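Local coordinates for superoxide dismutase [Mn/Fe] (Aeropyrum pernix, PDB 3AK2), which catalyses the dismutation of superoxide to oxygen and hydrogen peroxide, probably working with either manganese or iron, and here carries manganese, at residues P84-G98 and W186-R198. Numbering follows the deposited sequence.
Sequences PNMAPPGKGGGTPGG and WWNVVNWDDVEKR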
loop_
_atom_site.group_PDB
_atom_site.type_symbol
_atom_site.label_atom_id
_atom_site.label_comp_id
_atom_site.label_asym_id
_atom_site.label_seq_id
_atom_site.Cartn_x
_atom_site.Cartn_y
_atom_site.Cartn_z
ATOM N N PRO A 84 -18.609 19.397 -6.301
ATOM C CA PRO A 84 -19.046 20.093 -7.520
ATOM C C PRO A 84 -19.088 19.216 -8.774
ATOM O O PRO A 84 -19.698 19.612 -9.775
ATOM C CB PRO A 84 -18.018 21.216 -7.675
ATOM C CG PRO A 84 -16.796 20.716 -6.976
ATOM C CD PRO A 84 -17.303 19.890 -5.829
ATOM N N ASN A 85 -18.455 18.042 -8.728
ATOM C CA ASN A 85 -18.608 17.030 -9.780
ATOM C C ASN A 85 -20.042 16.510 -9.865
ATOM O O ASN A 85 -20.385 15.800 -10.812
ATOM C CB ASN A 85 -17.707 15.819 -9.515
ATOM C CG ASN A 85 -16.302 15.940 -10.107
ATOM O OD1 ASN A 85 -15.476 15.060 -9.869
ATOM N ND2 ASN A 85 -16.030 16.990 -10.882
ATOM N N MET A 86 -20.863 16.830 -8.865
ATOM C CA MET A 86 -22.263 16.415 -8.847
ATOM C C MET A 86 -23.173 17.636 -8.831
ATOM O O MET A 86 -22.735 18.743 -8.521
ATOM C CB MET A 86 -22.559 15.517 -7.643
ATOM C CG MET A 86 -21.752 14.228 -7.641
ATOM S SD MET A 86 -22.104 13.110 -6.271
ATOM C CE MET A 86 -21.485 14.049 -4.868
ATOM N N ALA A 87 -24.435 17.421 -9.187
ATOM C CA ALA A 87 -25.442 18.478 -9.179
ATOM C C ALA A 87 -26.812 17.830 -9.065
ATOM O O ALA A 87 -26.969 16.664 -9.437
ATOM C CB ALA A 87 -25.348 19.317 -10.456
ATOM N N PRO A 88 -27.811 18.577 -8.550
ATOM C CA PRO A 88 -29.163 18.028 -8.465
ATOM C C PRO A 88 -29.621 17.511 -9.828
ATOM O O PRO A 88 -29.304 18.129 -10.850
ATOM C CB PRO A 88 -30.004 19.238 -8.041
ATOM C CG PRO A 88 -29.056 20.117 -7.317
ATOM C CD PRO A 88 -27.742 19.953 -8.025
ATOM N N PRO A 89 -30.348 16.376 -9.849
ATOM C CA PRO A 89 -30.801 15.787 -11.117
ATOM C C PRO A 89 -31.462 16.834 -12.016
ATOM O O PRO A 89 -32.287 17.620 -11.547
ATOM C CB PRO A 89 -31.821 14.735 -10.678
ATOM C CG PRO A 89 -31.459 14.400 -9.273
ATOM C CD PRO A 89 -30.793 15.598 -8.677
ATOM N N GLY A 90 -31.090 16.850 -13.294
ATOM C CA GLY A 90 -31.505 17.914 -14.212
ATOM C C GLY A 90 -30.286 18.664 -14.713
ATOM O O GLY A 90 -29.854 18.467 -15.852
ATOM N N LYS A 91 -29.725 19.525 -13.862
ATOM C CA LYS A 91 -28.392 20.070 -14.105
ATOM C C LYS A 91 -27.389 18.916 -14.066
ATOM O O LYS A 91 -26.423 18.890 -14.832
ATOM C CB LYS A 91 -28.020 21.135 -13.067
ATOM C CG LYS A 91 -26.632 21.735 -13.286
ATOM C CD LYS A 91 -26.217 22.678 -12.174
ATOM C CE LYS A 91 -24.772 23.113 -12.364
ATOM N NZ LYS A 91 -24.348 24.122 -11.357
ATOM N N GLY A 92 -27.637 17.967 -13.164
ATOM C CA GLY A 92 -26.844 16.748 -13.077
ATOM C C GLY A 92 -27.409 15.651 -13.956
ATOM O O GLY A 92 -28.607 15.635 -14.259
ATOM N N GLY A 93 -26.542 14.733 -14.369
ATOM C CA GLY A 93 -26.948 13.606 -15.197
ATOM C C GLY A 93 -26.830 13.877 -16.681
ATOM O O GLY A 93 -26.214 14.860 -17.100
ATOM N N GLY A 94 -27.427 12.995 -17.475
ATOM C CA GLY A 94 -27.383 13.105 -18.926
ATOM C C GLY A 94 -26.029 12.755 -19.509
ATOM O O GLY A 94 -25.222 12.062 -18.879
ATOM N N THR A 95 -25.786 13.247 -20.719
ATOM C CA THR A 95 -24.576 12.935 -21.467
ATOM C C THR A 95 -23.840 14.228 -21.798
ATOM O O THR A 95 -24.477 15.227 -22.147
ATOM C CB THR A 95 -24.907 12.191 -22.778
ATOM O OG1 THR A 95 -25.767 13.007 -23.580
ATOM C CG2 THR A 95 -25.600 10.862 -22.494
ATOM N N PRO A 96 -22.498 14.219 -21.690
ATOM C CA PRO A 96 -21.713 15.427 -21.912
ATOM C C PRO A 96 -21.644 15.861 -23.372
ATOM O O PRO A 96 -21.833 15.048 -24.282
ATOM C CB PRO A 96 -20.315 15.025 -21.435
ATOM C CG PRO A 96 -20.255 13.566 -21.655
ATOM C CD PRO A 96 -21.639 13.070 -21.346
ATOM N N GLY A 97 -21.383 17.150 -23.566
ATOM C CA GLY A 97 -21.035 17.696 -24.870
ATOM C C GLY A 97 -19.636 18.280 -24.814
ATOM O O GLY A 97 -18.810 17.859 -23.994
ATOM N N GLY A 98 -19.367 19.236 -25.697
ATOM C CA GLY A 98 -18.123 19.997 -25.685
ATOM C C GLY A 98 -16.848 19.190 -25.817
ATOM O O GLY A 98 -16.817 18.149 -26.484
ATOM N N TRP A 186 -25.208 6.926 -9.562
ATOM C CA TRP A 186 -24.390 8.137 -9.476
ATOM C C TRP A 186 -24.331 8.918 -10.792
ATOM O O TRP A 186 -24.260 10.147 -10.785
ATOM C CB TRP A 186 -22.988 7.770 -8.977
ATOM C CG TRP A 186 -21.951 8.853 -9.067
ATOM C CD1 TRP A 186 -21.711 9.841 -8.155
ATOM C CD2 TRP A 186 -20.993 9.027 -10.115
ATOM N NE1 TRP A 186 -20.665 10.627 -8.578
ATOM C CE2 TRP A 186 -20.205 10.150 -9.778
ATOM C CE3 TRP A 186 -20.724 8.343 -11.308
ATOM C CZ2 TRP A 186 -19.164 10.605 -10.593
ATOM C CZ3 TRP A 186 -19.690 8.795 -12.116
ATOM C CH2 TRP A 186 -18.920 9.914 -11.751
ATOM N N TRP A 187 -24.393 8.212 -11.920
ATOM C CA TRP A 187 -24.389 8.872 -13.227
ATOM C C TRP A 187 -25.499 9.911 -13.376
ATOM O O TRP A 187 -25.341 10.889 -14.101
ATOM C CB TRP A 187 -24.479 7.844 -14.355
ATOM C CG TRP A 187 -23.254 7.005 -14.451
ATOM C CD1 TRP A 187 -23.098 5.727 -13.997
ATOM C CD2 TRP A 187 -21.994 7.391 -15.006
ATOM N NE1 TRP A 187 -21.818 5.288 -14.244
ATOM C CE2 TRP A 187 -21.121 6.289 -14.867
ATOM C CE3 TRP A 187 -21.518 8.561 -15.616
ATOM C CZ2 TRP A 187 -19.795 6.324 -15.313
ATOM C CZ3 TRP A 187 -20.201 8.593 -16.060
ATOM C CH2 TRP A 187 -19.357 7.477 -15.908
ATOM N N ASN A 188 -26.605 9.704 -12.665
ATOM C CA ASN A 188 -27.752 10.608 -12.743
ATOM C C ASN A 188 -27.547 11.960 -12.068
ATOM O O ASN A 188 -28.372 12.866 -12.225
ATOM C CB ASN A 188 -28.995 9.919 -12.191
ATOM C CG ASN A 188 -29.384 8.708 -13.001
ATOM O OD1 ASN A 188 -29.742 8.823 -14.173
ATOM N ND2 ASN A 188 -29.308 7.535 -12.385
ATOM N N VAL A 189 -26.446 12.102 -11.328
ATOM C CA VAL A 189 -26.121 13.375 -10.679
ATOM C C VAL A 189 -24.775 13.981 -11.112
ATOM O O VAL A 189 -24.339 14.984 -10.553
ATOM C CB VAL A 189 -26.201 13.292 -9.119
ATOM C CG1 VAL A 189 -27.617 12.944 -8.657
ATOM C CG2 VAL A 189 -25.179 12.298 -8.557
ATOM N N VAL A 190 -24.130 13.390 -12.116
ATOM C CA VAL A 190 -22.857 13.928 -12.609
ATOM C C VAL A 190 -23.055 15.313 -13.221
ATOM O O VAL A 190 -23.920 15.507 -14.079
ATOM C CB VAL A 190 -22.170 12.991 -13.630
ATOM C CG1 VAL A 190 -20.957 13.671 -14.264
ATOM C CG2 VAL A 190 -21.759 11.695 -12.961
ATOM N N ASN A 191 -22.258 16.268 -12.758
ATOM C CA ASN A 191 -22.300 17.638 -13.241
ATOM C C ASN A 191 -21.320 17.823 -14.396
ATOM O O ASN A 191 -20.168 18.222 -14.196
ATOM C CB ASN A 191 -21.975 18.590 -12.087
ATOM C CG ASN A 191 -22.112 20.050 -12.463
ATOM O OD1 ASN A 191 -22.508 20.395 -13.580
ATOM N ND2 ASN A 191 -21.788 20.926 -11.520
ATOM N N TRP A 192 -21.777 17.531 -15.611
ATOM C CA TRP A 192 -20.895 17.596 -16.775
ATOM C C TRP A 192 -20.382 19.005 -17.062
ATOM O O TRP A 192 -19.305 19.165 -17.633
ATOM C CB TRP A 192 -21.550 16.963 -18.006
ATOM C CG TRP A 192 -21.654 15.480 -17.881
ATOM C CD1 TRP A 192 -22.794 14.751 -17.724
ATOM C CD2 TRP A 192 -20.568 14.541 -17.856
ATOM N NE1 TRP A 192 -22.491 13.416 -17.618
ATOM C CE2 TRP A 192 -21.132 13.258 -17.696
ATOM C CE3 TRP A 192 -19.176 14.658 -17.965
ATOM C CZ2 TRP A 192 -20.353 12.096 -17.645
ATOM C CZ3 TRP A 192 -18.401 13.503 -17.908
ATOM C CH2 TRP A 192 -18.993 12.240 -17.751
ATOM N N ASP A 193 -21.138 20.021 -16.651
ATOM C CA ASP A 193 -20.674 21.403 -16.749
ATOM C C ASP A 193 -19.395 21.619 -15.943
ATOM O O ASP A 193 -18.459 22.258 -16.413
ATOM C CB ASP A 193 -21.755 22.383 -16.286
ATOM C CG ASP A 193 -21.274 23.829 -16.287
ATOM O OD1 ASP A 193 -20.941 24.345 -17.373
ATOM O OD2 ASP A 193 -21.230 24.447 -15.199
ATOM N N ASP A 194 -19.367 21.086 -14.724
ATOM C CA ASP A 194 -18.184 21.189 -13.877
ATOM C C ASP A 194 -17.010 20.440 -14.504
ATOM O O ASP A 194 -15.896 20.962 -14.557
ATOM C CB ASP A 194 -18.479 20.649 -12.479
ATOM C CG ASP A 194 -17.277 20.721 -11.561
ATOM O OD1 ASP A 194 -17.004 21.805 -11.005
ATOM O OD2 ASP A 194 -16.607 19.682 -11.397
ATOM N N VAL A 195 -17.270 19.232 -14.996
ATOM C CA VAL A 195 -16.229 18.427 -15.641
ATOM C C VAL A 195 -15.645 19.155 -16.856
ATOM O O VAL A 195 -14.429 19.188 -17.039
ATOM C CB VAL A 195 -16.739 17.013 -16.028
ATOM C CG1 VAL A 195 -15.623 16.188 -16.662
ATOM C CG2 VAL A 195 -17.282 16.285 -14.804
ATOM N N GLU A 196 -16.521 19.746 -17.671
ATOM C CA GLU A 196 -16.105 20.526 -18.841
ATOM C C GLU A 196 -15.212 21.705 -18.452
ATOM O O GLU A 196 -14.182 21.951 -19.084
ATOM C CB GLU A 196 -17.339 21.011 -19.615
ATOM C CG GLU A 196 -17.041 21.779 -20.909
ATOM C CD GLU A 196 -16.571 20.893 -22.054
ATOM O OE1 GLU A 196 -16.691 19.653 -21.958
ATOM O OE2 GLU A 196 -16.088 21.442 -23.067
ATOM N N LYS A 197 -15.606 22.423 -17.404
ATOM C CA LYS A 197 -14.817 23.551 -16.916
ATOM C C LYS A 197 -13.448 23.113 -16.392
ATOM O O LYS A 197 -12.447 23.799 -16.613
ATOM C CB LYS A 197 -15.590 24.336 -15.858
ATOM C CG LYS A 197 -16.691 25.202 -16.447
ATOM C CD LYS A 197 -17.523 25.860 -15.358
ATOM C CE LYS A 197 -18.425 26.951 -15.924
ATOM N NZ LYS A 197 -19.308 26.472 -17.028
ATOM N N ARG A 198 -13.405 21.960 -15.724
ATOM C CA ARG A 198 -12.138 21.390 -15.258
ATOM C C ARG A 198 -11.231 20.995 -16.420
ATOM O O ARG A 198 -10.035 21.304 -16.416
ATOM C CB ARG A 198 -12.383 20.207 -14.320
ATOM C CG ARG A 198 -12.941 20.660 -12.994
ATOM C CD ARG A 198 -13.231 19.529 -12.018
ATOM N NE ARG A 198 -13.961 20.091 -10.887
ATOM C CZ ARG A 198 -13.403 20.699 -9.845
ATOM N NH1 ARG A 198 -12.082 20.792 -9.739
ATOM N NH2 ARG A 198 -14.177 21.209 -8.898
HETATM O O HOH W 1 -24.837 17.273 -16.488
HETATM O O HOH W 2 -24.064 19.954 -15.750
HETATM O O HOH W 3 -21.479 23.795 -12.433
HETATM O O HOH W 4 -24.109 10.965 -16.690
HETATM O O HOH W 5 -29.139 11.160 -16.186
#
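Pro84 O takes the amide of Asn191 (ND2–O 3.0 Å) nearly end-on. CG of that side chain stands anti to the backbone N (chi1 -175°), which carries ND2 to Pro84 O while OD1, weakly accepting from Asp194 N, N-caps helix 192-205. Asn85 gives ND2 to Asp194 OD2 (2.8 Å), amide and carboxylate planes 71° apart; the same oxygen receives Arg198 NE, whose NH1 reaches Tyr210 O of the second subunit. Backbone bonds Asn191 N–Asn85 O and Ala87 N–Val189 O enclose a single bridge at Met86 and Val190. Met86 SD meets the edge of Trp186, 3.7 Å from NE1, a Met-aromatic contact; the Met86 side chain lies about 9 Å from the manganese. Lys91 O shares two waters with the start of the helix, and Gly93 N bonds Val190 O (2.7 Å). Trp192 NE1 bonds Gly94 O weakly (3.3 Å), and a water joins both atoms. Pro96 CD lies over one indole face of Trp192, Val190 CG1 over the opposite face. A leucine here, lacking the indole, would probably leave a gap between Pro96 and Val190. Backbone bonds thus pin loop 84-98 to turn 189-191, and two donors on buried Asp194 OD2 probably favour its ionised form.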